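Local coordinates for protein soluble epoxide hydrolase (Bacillus megaterium, PDB 4INZ) that is a soluble enzyme of the alpha/beta hydrolase fold, built on a mostly parallel central beta sheet with helices packed against it, at residues Ser107-Val112 with Lys133-Asn138; Phe123-Pro128 with Glu242-Pro247; His141-Met146 with Arg233-Pro238; Pro247-Trp252 with Asn273-Arg278. The protein carries 1 engineered substitution. All coordinates share one frame; numbering follows the deposited sequence.

Interaction 1 of 4, residues Ser107-Val112 with Lys133-Asn138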
# COMPACT_ATOMS: atom_id res chain seq x y z
N SER A 107 -13.73 13.22 4.35
CA SER A 107 -13.33 12.44 3.18
C SER A 107 -11.96 12.88 2.70
O SER A 107 -11.42 13.88 3.17
CB SER A 107 -14.36 12.57 2.05
OG SER A 107 -14.43 13.90 1.57
N CYS A 108 -11.41 12.13 1.75
CA CYS A 108 -10.08 12.41 1.24
C CYS A 108 -9.89 11.86 -0.16
O CYS A 108 -10.72 11.11 -0.67
CB CYS A 108 -9.03 11.79 2.17
SG CYS A 108 -8.97 9.96 2.15
N THR A 109 -8.78 12.25 -0.78
CA THR A 109 -8.27 11.54 -1.94
C THR A 109 -7.33 10.51 -1.34
O THR A 109 -6.42 10.88 -0.60
CB THR A 109 -7.49 12.48 -2.85
OG1 THR A 109 -8.39 13.46 -3.39
CG2 THR A 109 -6.84 11.70 -4.00
N LEU A 110 -7.57 9.23 -1.63
CA LEU A 110 -6.80 8.14 -1.04
C LEU A 110 -5.82 7.56 -2.07
O LEU A 110 -6.22 7.14 -3.16
CB LEU A 110 -7.75 7.05 -0.54
CG LEU A 110 -7.13 5.98 0.36
CD1 LEU A 110 -6.60 6.61 1.64
CD2 LEU A 110 -8.15 4.89 0.68
N VAL A 111 -4.54 7.54 -1.71
CA VAL A 111 -3.47 7.10 -2.62
C VAL A 111 -2.77 5.89 -2.01
O VAL A 111 -2.26 5.97 -0.89
CB VAL A 111 -2.46 8.22 -2.85
CG1 VAL A 111 -1.45 7.84 -3.95
CG2 VAL A 111 -3.18 9.50 -3.21
N VAL A 112 -2.73 4.77 -2.72
CA VAL A 112 -2.40 3.50 -2.06
C VAL A 112 -1.48 2.61 -2.88
O VAL A 112 -1.46 2.69 -4.10
CB VAL A 112 -3.69 2.72 -1.70
CG1 VAL A 112 -4.60 3.57 -0.81
CG2 VAL A 112 -4.43 2.30 -2.97
N LYS A 133 -11.79 10.35 -4.25
CA LYS A 133 -11.18 9.69 -5.40
C LYS A 133 -10.12 8.75 -4.87
O LYS A 133 -9.52 9.00 -3.82
CB LYS A 133 -10.53 10.71 -6.33
CG LYS A 133 -11.47 11.72 -6.97
CD LYS A 133 -10.72 12.52 -8.03
CE LYS A 133 -11.65 13.41 -8.83
NZ LYS A 133 -12.12 14.53 -8.01
N LEU A 134 -9.88 7.67 -5.61
CA LEU A 134 -8.88 6.68 -5.24
C LEU A 134 -7.80 6.59 -6.31
O LEU A 134 -8.11 6.46 -7.50
CB LEU A 134 -9.54 5.31 -5.06
CG LEU A 134 -8.60 4.14 -4.76
CD1 LEU A 134 -7.99 4.30 -3.38
CD2 LEU A 134 -9.35 2.80 -4.89
N ILE A 135 -6.54 6.66 -5.88
CA ILE A 135 -5.41 6.45 -6.78
C ILE A 135 -4.66 5.23 -6.28
O ILE A 135 -4.10 5.25 -5.18
CB ILE A 135 -4.48 7.67 -6.81
CG1 ILE A 135 -5.26 8.92 -7.23
CG2 ILE A 135 -3.30 7.41 -7.75
CD1 ILE A 135 -4.42 10.19 -7.27
N ALA A 136 -4.66 4.17 -7.08
CA ALA A 136 -4.07 2.91 -6.66
C ALA A 136 -2.87 2.54 -7.53
O ALA A 136 -2.97 2.52 -8.75
CB ALA A 136 -5.11 1.80 -6.72
N PHE A 137 -1.75 2.23 -6.87
CA PHE A 137 -0.56 1.71 -7.53
C PHE A 137 -0.52 0.19 -7.42
O PHE A 137 -1.48 -0.42 -6.94
CB PHE A 137 0.72 2.33 -6.92
CG PHE A 137 0.84 3.81 -7.16
CD1 PHE A 137 1.66 4.29 -8.19
CD2 PHE A 137 0.13 4.73 -6.38
CE1 PHE A 137 1.77 5.66 -8.43
CE2 PHE A 137 0.23 6.10 -6.63
CZ PHE A 137 1.05 6.57 -7.64
N ASN A 138 0.56 -0.43 -7.87
CA ASN A 138 0.68 -1.89 -7.83
C ASN A 138 0.22 -2.48 -6.50
O ASN A 138 0.70 -2.08 -5.45
CB ASN A 138 2.12 -2.32 -8.11
CG ASN A 138 2.54 -2.04 -9.52
OD1 ASN A 138 2.89 -2.95 -10.28
ND2 ASN A 138 2.49 -0.77 -9.89
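V112 and F137 meet where two parallel strands run side by side. F137 N donates to V112 O at 2.8 Å, and the side chain of F137 runs past the same carbonyl, edge first. Its CB lies 3.6 Å from V112 O. The first torsion sets CG beside the backbone N and anti to the carbonyl carbon (chi1 -66°), which brings one edge of the ring to the neighbouring strand. CD2 is 3.4 Å from V112 O, near the ring plane. One atom further, CE2 reaches V111 CG1 at 3.6 Å, again edge-on. Outside the pair, W54 meets this ring.

Strands 108-112 and 131-137 are the two strands of a beta-alpha-beta crossover, linked by helix 115-126, inside the alpha/beta hydrolase sheet. K133 O takes L110 N, L110 O takes I135 N, and I135 O takes V112 N. T109, V111 and I135 share one sheet face. L110, V112, L134 and A136 share the other, which faces helix 115-126. There L134 lies alongside L110, pointing the same way. L134 CD1 rests 3.4 Å from L110 O and 4.0 Å from L110 CB. V112 CG2 touches A136 CB at 3.8 Å.

Interaction 2 of 4, residues Phe123-Pro128 with Glu242-Pro247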
# COMPACT_ATOMS: atom_id res chain seq x y z
N PHE A 123 -11.14 -0.39 2.23
CA PHE A 123 -11.70 0.79 2.88
C PHE A 123 -12.64 1.56 1.95
O PHE A 123 -13.72 2.00 2.37
CB PHE A 123 -10.59 1.72 3.38
CG PHE A 123 -11.11 2.98 4.01
CD1 PHE A 123 -11.55 2.97 5.33
CD2 PHE A 123 -11.20 4.15 3.28
CE1 PHE A 123 -12.04 4.13 5.92
CE2 PHE A 123 -11.69 5.31 3.86
CZ PHE A 123 -12.12 5.29 5.18
N ALA A 124 -12.23 1.74 0.70
CA ALA A 124 -13.06 2.46 -0.27
C ALA A 124 -14.38 1.74 -0.53
O ALA A 124 -15.43 2.37 -0.68
CB ALA A 124 -12.30 2.67 -1.58
N TYR A 125 -14.33 0.41 -0.58
CA TYR A 125 -15.54 -0.38 -0.80
C TYR A 125 -16.49 -0.28 0.39
O TYR A 125 -17.71 -0.18 0.21
CB TYR A 125 -15.18 -1.85 -1.06
CG TYR A 125 -15.02 -2.21 -2.53
CD1 TYR A 125 -16.11 -2.67 -3.27
CD2 TYR A 125 -13.79 -2.10 -3.16
CE1 TYR A 125 -15.97 -3.01 -4.61
CE2 TYR A 125 -13.65 -2.43 -4.50
CZ TYR A 125 -14.74 -2.89 -5.22
OH TYR A 125 -14.60 -3.22 -6.55
N ARG A 126 -15.94 -0.30 1.59
CA ARG A 126 -16.77 -0.30 2.80
C ARG A 126 -17.20 1.11 3.19
O ARG A 126 -18.30 1.30 3.72
CB ARG A 126 -16.03 -0.97 3.96
CG ARG A 126 -15.70 -2.43 3.73
CD ARG A 126 -15.06 -3.05 4.97
NE ARG A 126 -14.75 -4.47 4.78
CZ ARG A 126 -14.07 -5.21 5.65
NH1 ARG A 126 -13.61 -4.67 6.77
NH2 ARG A 126 -13.83 -6.49 5.39
N TYR A 127 -16.34 2.09 2.93
CA TYR A 127 -16.62 3.47 3.31
C TYR A 127 -16.43 4.41 2.13
O TYR A 127 -15.65 5.36 2.22
CB TYR A 127 -15.69 3.91 4.45
CG TYR A 127 -15.88 3.18 5.76
CD1 TYR A 127 -16.78 3.65 6.72
CD2 TYR A 127 -15.14 2.05 6.07
CE1 TYR A 127 -16.95 3.00 7.93
CE2 TYR A 127 -15.31 1.39 7.28
CZ TYR A 127 -16.21 1.87 8.20
OH TYR A 127 -16.38 1.22 9.41
N PRO A 128 -17.16 4.17 1.03
CA PRO A 128 -16.96 4.99 -0.17
C PRO A 128 -17.21 6.48 0.09
O PRO A 128 -16.69 7.31 -0.65
CB PRO A 128 -18.00 4.43 -1.15
CG PRO A 128 -19.01 3.73 -0.29
CD PRO A 128 -18.23 3.17 0.85
N GLU A 242 -19.74 -5.62 -4.91
CA GLU A 242 -18.77 -5.97 -5.94
C GLU A 242 -18.34 -4.75 -6.75
O GLU A 242 -17.26 -4.74 -7.33
CB GLU A 242 -19.34 -7.03 -6.89
CG GLU A 242 -19.47 -8.42 -6.29
CD GLU A 242 -19.66 -9.50 -7.34
OE1 GLU A 242 -20.09 -9.17 -8.47
OE2 GLU A 242 -19.38 -10.68 -7.05
N VAL A 243 -19.19 -3.73 -6.77
CA VAL A 243 -18.93 -2.55 -7.58
C VAL A 243 -18.59 -1.32 -6.75
O VAL A 243 -19.27 -1.02 -5.76
CB VAL A 243 -20.13 -2.24 -8.50
CG1 VAL A 243 -19.87 -0.99 -9.33
CG2 VAL A 243 -20.40 -3.43 -9.41
N LEU A 244 -17.53 -0.62 -7.14
CA LEU A 244 -17.13 0.63 -6.49
C LEU A 244 -17.35 1.77 -7.48
O LEU A 244 -16.76 1.78 -8.56
CB LEU A 244 -15.65 0.56 -6.09
CG LEU A 244 -15.03 1.84 -5.52
CD1 LEU A 244 -15.70 2.20 -4.19
CD2 LEU A 244 -13.53 1.69 -5.35
N ASN A 245 -18.18 2.74 -7.11
CA ASN A 245 -18.61 3.75 -8.07
C ASN A 245 -17.87 5.09 -8.09
O ASN A 245 -18.17 5.96 -8.91
CB ASN A 245 -20.12 3.99 -7.95
CG ASN A 245 -20.92 2.83 -8.50
OD1 ASN A 245 -21.77 2.26 -7.81
ND2 ASN A 245 -20.64 2.45 -9.75
N ILE A 246 -16.89 5.26 -7.20
CA ILE A 246 -16.14 6.51 -7.14
C ILE A 246 -15.11 6.54 -8.27
O ILE A 246 -14.80 5.50 -8.85
CB ILE A 246 -15.42 6.67 -5.79
CG1 ILE A 246 -14.34 5.59 -5.65
CG2 ILE A 246 -16.44 6.59 -4.65
CD1 ILE A 246 -13.53 5.69 -4.38
N PRO A 247 -14.60 7.73 -8.61
CA PRO A 247 -13.57 7.80 -9.65
C PRO A 247 -12.26 7.20 -9.15
O PRO A 247 -11.82 7.51 -8.04
CB PRO A 247 -13.39 9.31 -9.86
CG PRO A 247 -14.63 9.94 -9.29
CD PRO A 247 -14.99 9.06 -8.13
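L244 fits its side chain into the hollow between A124 and Y125 of helix 115-126 and P128 just after it. Its CB is the bump that meets the tyrosine. It lies over one face of the Y125 ring, 3.9 Å from the centroid and 20° off the ring normal, set toward the rim and nearest CZ. This is a CH-pi contact.

The two methyl groups of L244 then go past the ring to the helix itself. CG sits anti to the backbone N (chi1 175°), directed at A124. CD1 settles 3.5 Å from A124 O, and P128 CB is a looser neighbour of the same methyl. CD2 touches A124 CB at 4.1 Å. A124 is small, so the leucine comes close to the helix backbone here.

I246 makes the next bump along the loop. Its CD1 approaches A124 CB at 4.3 Å, while its CG2 branch goes to P128 and lies 4.1 Å from P128 O. V131 and L134 of strand 131-137 back this isoleucine. The loop 242-247 leads into strand 248-253 of the alpha/beta hydrolase sheet, so the contact packs that approach against helix 115-126, which links strands 108-112 and 131-137.

At the far end, the edge of the Y125 ring meets the backbone of E242. Y125 OH lies 3.2 Å from E242 O, but H141 NE2 is its stronger partner. The contact across the segments is therefore mainly apolar, and the tyrosine hydroxyl is directed chiefly at H141.

Interaction 3 of 4, residues His141-Met146 with Arg233-Pro238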
# COMPACT_ATOMS: atom_id res chain seq x y z
N HIS A 141 -6.38 -5.60 -6.24
CA HIS A 141 -7.80 -5.25 -6.23
C HIS A 141 -8.53 -6.42 -5.57
O HIS A 141 -8.23 -7.57 -5.86
CB HIS A 141 -8.33 -5.04 -7.65
CG HIS A 141 -9.80 -4.77 -7.70
ND1 HIS A 141 -10.74 -5.76 -7.92
CD2 HIS A 141 -10.50 -3.62 -7.55
CE1 HIS A 141 -11.95 -5.23 -7.90
NE2 HIS A 141 -11.84 -3.93 -7.68
N PRO A 142 -9.47 -6.13 -4.66
CA PRO A 142 -10.10 -7.21 -3.88
C PRO A 142 -10.62 -8.38 -4.72
O PRO A 142 -10.50 -9.53 -4.29
CB PRO A 142 -11.25 -6.50 -3.18
CG PRO A 142 -10.73 -5.11 -2.98
CD PRO A 142 -9.94 -4.81 -4.24
N TYR A 143 -11.17 -8.11 -5.89
CA TYR A 143 -11.82 -9.17 -6.66
C TYR A 143 -10.92 -9.77 -7.73
O TYR A 143 -10.82 -10.99 -7.84
CB TYR A 143 -13.14 -8.68 -7.27
CG TYR A 143 -14.23 -8.46 -6.24
CD1 TYR A 143 -14.39 -7.23 -5.63
CD2 TYR A 143 -15.08 -9.50 -5.87
CE1 TYR A 143 -15.37 -7.02 -4.68
CE2 TYR A 143 -16.07 -9.30 -4.93
CZ TYR A 143 -16.22 -8.06 -4.33
OH TYR A 143 -17.20 -7.86 -3.40
N THR A 144 -10.26 -8.93 -8.53
CA THR A 144 -9.41 -9.46 -9.58
C THR A 144 -8.23 -10.25 -9.02
O THR A 144 -7.76 -11.19 -9.65
CB THR A 144 -8.92 -8.38 -10.58
OG1 THR A 144 -8.06 -7.45 -9.91
CG2 THR A 144 -10.11 -7.64 -11.21
N PHE A 145 -7.75 -9.87 -7.83
CA PHE A 145 -6.61 -10.58 -7.26
C PHE A 145 -6.94 -12.03 -6.95
O PHE A 145 -6.14 -12.93 -7.21
CB PHE A 145 -6.08 -9.89 -6.00
CG PHE A 145 -4.85 -10.55 -5.45
CD1 PHE A 145 -3.68 -10.60 -6.20
CD2 PHE A 145 -4.86 -11.13 -4.19
CE1 PHE A 145 -2.54 -11.21 -5.70
CE2 PHE A 145 -3.72 -11.73 -3.68
CZ PHE A 145 -2.56 -11.77 -4.44
N MET A 146 -8.11 -12.26 -6.37
CA MET A 146 -8.54 -13.63 -6.09
C MET A 146 -8.71 -14.41 -7.40
O MET A 146 -8.36 -15.58 -7.49
CB MET A 146 -9.84 -13.64 -5.28
CG MET A 146 -9.69 -13.01 -3.91
SD MET A 146 -8.48 -13.85 -2.86
CE MET A 146 -9.35 -15.38 -2.48
N ARG A 233 -13.09 -17.70 -2.32
CA ARG A 233 -13.73 -16.45 -1.93
C ARG A 233 -13.66 -15.45 -3.07
O ARG A 233 -12.67 -15.39 -3.79
CB ARG A 233 -13.08 -15.88 -0.66
CG ARG A 233 -12.83 -16.93 0.41
CD ARG A 233 -12.80 -16.35 1.81
NE ARG A 233 -13.93 -16.85 2.59
CZ ARG A 233 -14.15 -16.58 3.87
NH1 ARG A 233 -13.31 -15.81 4.55
NH2 ARG A 233 -15.22 -17.08 4.47
N LYS A 234 -14.72 -14.67 -3.24
CA LYS A 234 -14.80 -13.69 -4.33
C LYS A 234 -13.85 -12.50 -4.12
O LYS A 234 -13.36 -11.92 -5.08
CB LYS A 234 -16.23 -13.18 -4.51
CG LYS A 234 -17.20 -14.21 -5.10
CD LYS A 234 -18.23 -14.64 -4.08
CE LYS A 234 -19.30 -15.56 -4.69
NZ LYS A 234 -20.15 -14.86 -5.71
N SER A 235 -13.61 -12.14 -2.86
CA SER A 235 -12.74 -11.00 -2.59
C SER A 235 -11.66 -11.32 -1.56
O SER A 235 -11.85 -12.16 -0.69
CB SER A 235 -13.56 -9.77 -2.16
OG SER A 235 -14.40 -10.07 -1.07
N LEU A 236 -10.51 -10.66 -1.69
CA LEU A 236 -9.37 -10.91 -0.81
C LEU A 236 -9.74 -10.75 0.67
O LEU A 236 -9.34 -11.55 1.52
CB LEU A 236 -8.22 -9.97 -1.18
CG LEU A 236 -6.94 -10.05 -0.34
CD1 LEU A 236 -6.36 -11.45 -0.36
CD2 LEU A 236 -5.92 -9.03 -0.84
N PHE A 237 -10.52 -9.70 0.95
CA PHE A 237 -11.11 -9.48 2.27
C PHE A 237 -12.62 -9.35 2.09
O PHE A 237 -13.09 -8.92 1.03
CB PHE A 237 -10.52 -8.22 2.90
CG PHE A 237 -9.02 -8.22 2.97
CD1 PHE A 237 -8.36 -9.09 3.82
CD2 PHE A 237 -8.27 -7.36 2.18
CE1 PHE A 237 -6.97 -9.10 3.88
CE2 PHE A 237 -6.88 -7.36 2.25
CZ PHE A 237 -6.23 -8.23 3.09
N PRO A 238 -13.40 -9.74 3.11
CA PRO A 238 -14.86 -9.79 2.96
C PRO A 238 -15.47 -8.45 2.54
O PRO A 238 -15.17 -7.42 3.13
CB PRO A 238 -15.34 -10.18 4.36
CG PRO A 238 -14.22 -10.96 4.93
CD PRO A 238 -12.97 -10.26 4.42
O HOH W 1 -12.99 -12.87 -7.59
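P142 O, in the first turn of helix 142-151, accepts L236 N at 2.8 Å. H141 just before it is the N-cap of this helix. Its ND1 accepts T144 N, in the ring plane, and its NE2 bonds Y125 OH. The helix follows strand 131-137 and opens the largely helical region before strand 248-253, consistent with the cap of an alpha/beta hydrolase. P142 also packs its CB on S235 CB. Its carbonyl draws a CA-H...O contact from S235 CA at 3.2 Å, so one oxygen meets two neighbouring residues of the loop.

Y143 comes next. S235 CB sits over one face of its ring, 3.8 Å from the centroid and 14° off the normal, a CH-pi contact. The ring's CD2 lies 3.1 Å from K234 O. That oxygen and Y143 O are joined by a water that donates to both. Y143 OH bonds E241 O elsewhere.

The CB of F145 is directed toward the loop, and its ring crosses L236 at an angle, with CD2 near both leucine methyls. A di(hydroxyethyl)ether, probably from the crystallisation liquor, lies about 4 Å from the F145 side chain.

M146 closes the segment. Its chain bends at chi2 and chi3 (-61° and -71°), folding the chain against the loop backbone. CG comes 3.3 Å from L236 N and SD 4.1 Å from L236 CD1. The M146 side chain lies alongside that of R233, and CE is 3.6 Å from R233 O.

Interaction 4 of 4, residues Pro247-Trp252 with Asn273-Arg278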
# COMPACT_ATOMS: atom_id res chain seq x y z
N PRO A 247 -14.60 7.73 -8.61
CA PRO A 247 -13.57 7.80 -9.65
C PRO A 247 -12.26 7.20 -9.15
O PRO A 247 -11.82 7.51 -8.04
CB PRO A 247 -13.39 9.31 -9.86
CG PRO A 247 -14.63 9.94 -9.29
CD PRO A 247 -14.99 9.06 -8.13
N VAL A 248 -11.65 6.35 -9.98
CA VAL A 248 -10.43 5.65 -9.61
C VAL A 248 -9.38 5.77 -10.71
O VAL A 248 -9.70 5.68 -11.90
CB VAL A 248 -10.68 4.16 -9.33
CG1 VAL A 248 -9.37 3.45 -8.99
CG2 VAL A 248 -11.68 3.99 -8.20
N GLN A 249 -8.13 5.97 -10.30
CA GLN A 249 -7.00 5.95 -11.21
C GLN A 249 -6.03 4.87 -10.77
O GLN A 249 -5.62 4.84 -9.61
CB GLN A 249 -6.26 7.29 -11.19
CG GLN A 249 -4.95 7.26 -11.99
CD GLN A 249 -5.17 7.39 -13.48
OE1 GLN A 249 -5.89 8.28 -13.94
NE2 GLN A 249 -4.57 6.49 -14.25
N ILE A 250 -5.66 3.98 -11.70
CA ILE A 250 -4.60 3.01 -11.47
C ILE A 250 -3.32 3.50 -12.13
O ILE A 250 -3.35 3.96 -13.27
CB ILE A 250 -4.92 1.65 -12.10
CG1 ILE A 250 -6.29 1.12 -11.65
CG2 ILE A 250 -3.80 0.65 -11.83
CD1 ILE A 250 -6.52 1.19 -10.19
N ILE A 251 -2.20 3.40 -11.41
CA ILE A 251 -0.89 3.72 -11.96
C ILE A 251 0.01 2.52 -11.69
O ILE A 251 0.34 2.24 -10.55
CB ILE A 251 -0.30 4.99 -11.33
CG1 ILE A 251 -1.29 6.15 -11.51
CG2 ILE A 251 1.05 5.33 -11.95
CD1 ILE A 251 -0.87 7.46 -10.85
N TRP A 252 0.40 1.82 -12.75
CA TRP A 252 0.85 0.44 -12.62
C TRP A 252 2.17 0.19 -13.31
O TRP A 252 2.29 0.44 -14.51
CB TRP A 252 -0.20 -0.48 -13.25
CG TRP A 252 0.01 -1.94 -12.96
CD1 TRP A 252 0.81 -2.80 -13.65
CD2 TRP A 252 -0.59 -2.70 -11.91
NE1 TRP A 252 0.75 -4.06 -13.10
CE2 TRP A 252 -0.11 -4.03 -12.03
CE3 TRP A 252 -1.50 -2.40 -10.89
CZ2 TRP A 252 -0.51 -5.04 -11.16
CZ3 TRP A 252 -1.89 -3.42 -10.03
CH2 TRP A 252 -1.39 -4.72 -10.17
N ASN A 273 -15.92 3.62 -13.20
CA ASN A 273 -15.31 4.90 -13.51
C ASN A 273 -13.83 4.84 -13.20
O ASN A 273 -13.36 5.47 -12.26
CB ASN A 273 -15.98 6.02 -12.72
CG ASN A 273 -15.46 7.40 -13.10
OD1 ASN A 273 -14.49 7.52 -13.85
ND2 ASN A 273 -16.11 8.44 -12.59
N ILE A 274 -13.10 4.08 -14.01
CA ILE A 274 -11.69 3.87 -13.75
C ILE A 274 -10.83 4.27 -14.95
O ILE A 274 -11.26 4.16 -16.11
CB ILE A 274 -11.40 2.39 -13.40
CG1 ILE A 274 -10.04 2.25 -12.71
CG2 ILE A 274 -11.51 1.52 -14.65
CD1 ILE A 274 -9.85 0.92 -12.01
N SER A 275 -9.63 4.76 -14.65
CA SER A 275 -8.62 5.03 -15.67
C SER A 275 -7.37 4.26 -15.29
O SER A 275 -7.05 4.14 -14.11
CB SER A 275 -8.30 6.52 -15.77
OG SER A 275 -9.47 7.27 -16.01
N VAL A 276 -6.67 3.74 -16.29
CA VAL A 276 -5.48 2.94 -16.04
C VAL A 276 -4.30 3.49 -16.83
O VAL A 276 -4.41 3.73 -18.03
CB VAL A 276 -5.68 1.47 -16.46
CG1 VAL A 276 -4.41 0.68 -16.21
CG2 VAL A 276 -6.86 0.85 -15.72
N HIS A 277 -3.18 3.70 -16.14
CA HIS A 277 -1.93 4.12 -16.79
C HIS A 277 -0.87 3.09 -16.46
O HIS A 277 -0.60 2.84 -15.29
CB HIS A 277 -1.47 5.48 -16.27
CG HIS A 277 -0.33 6.06 -17.04
ND1 HIS A 277 0.99 5.79 -16.73
CD2 HIS A 277 -0.30 6.89 -18.10
CE1 HIS A 277 1.78 6.44 -17.57
NE2 HIS A 277 1.02 7.11 -18.42
N ARG A 278 -0.27 2.50 -17.49
CA ARG A 278 0.74 1.47 -17.29
C ARG A 278 2.12 1.98 -17.68
O ARG A 278 2.30 2.49 -18.78
CB ARG A 278 0.41 0.24 -18.12
CG ARG A 278 -0.88 -0.46 -17.74
CD ARG A 278 -1.16 -1.56 -18.76
NE ARG A 278 -1.99 -2.62 -18.23
CZ ARG A 278 -1.69 -3.92 -18.31
NH1 ARG A 278 -2.50 -4.83 -17.80
NH2 ARG A 278 -0.56 -4.30 -18.91
O HOH W 2 -11.01 7.55 -13.78
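I250 O is gripped by two N-H groups. H277 N reaches it across the strands at 2.9 Å, and Q249 NE2 comes from its own strand at 3.0 Å. They approach from opposite faces of the carbonyl plane. The strands are 248-253 and 274-279, a parallel pair at one edge of the alpha/beta hydrolase sheet. Further backbone bonds go from V248 N to N273 O, S275 N to V248 O, I250 N to S275 O and W252 N to H277 O.

The side chain of Q249 starts anti to the backbone N and turns at chi2 (79°), which lays its amide along the neighbouring strand. OE1 comes 3.5 Å from S275 CB, and NE2 packs on H277 CB at 3.8 Å. F301 of helix 291-303 touches the same glutamine.

On the other face, I274 CD1 meets I250 CG1 at 3.6 Å, and I274 CG1 meets V248 CB at 3.9 Å. V276 CG2 adds to the I250 side. W121 of helix 115-126 lies against V248 and I250.

At the start of the strands P247 crosses N273, its CG against ND2. A water nearby lies 3.0 Å from V248 O, with other acceptors competing for its protons, and is hydrogen-bonded to S275 OG at 2.7 Å. S275 OG has a further partner in K304 NZ.

In the fold
Following the chain, interaction 1 comes first and closes the crossover from strand 108-112 through helix 115-126 to strand 131-137. Interaction 2 starts within that crossover, on the helix, and ends far along the chain at 242-247, so the two cross. Interaction 3 opens after strand 131-137 and closes at 233-238, wholly within the span of interaction 2. It ties both ends of the helical region together, and Y125 and H141 connect it to interaction 2. P247 ends interaction 2 and begins interaction 4, which closes the loop from strand 248-253 to the edge strand 274-279. Strands 131-137 and 248-253 are neighbours, so interactions 1 and 4 share one sheet.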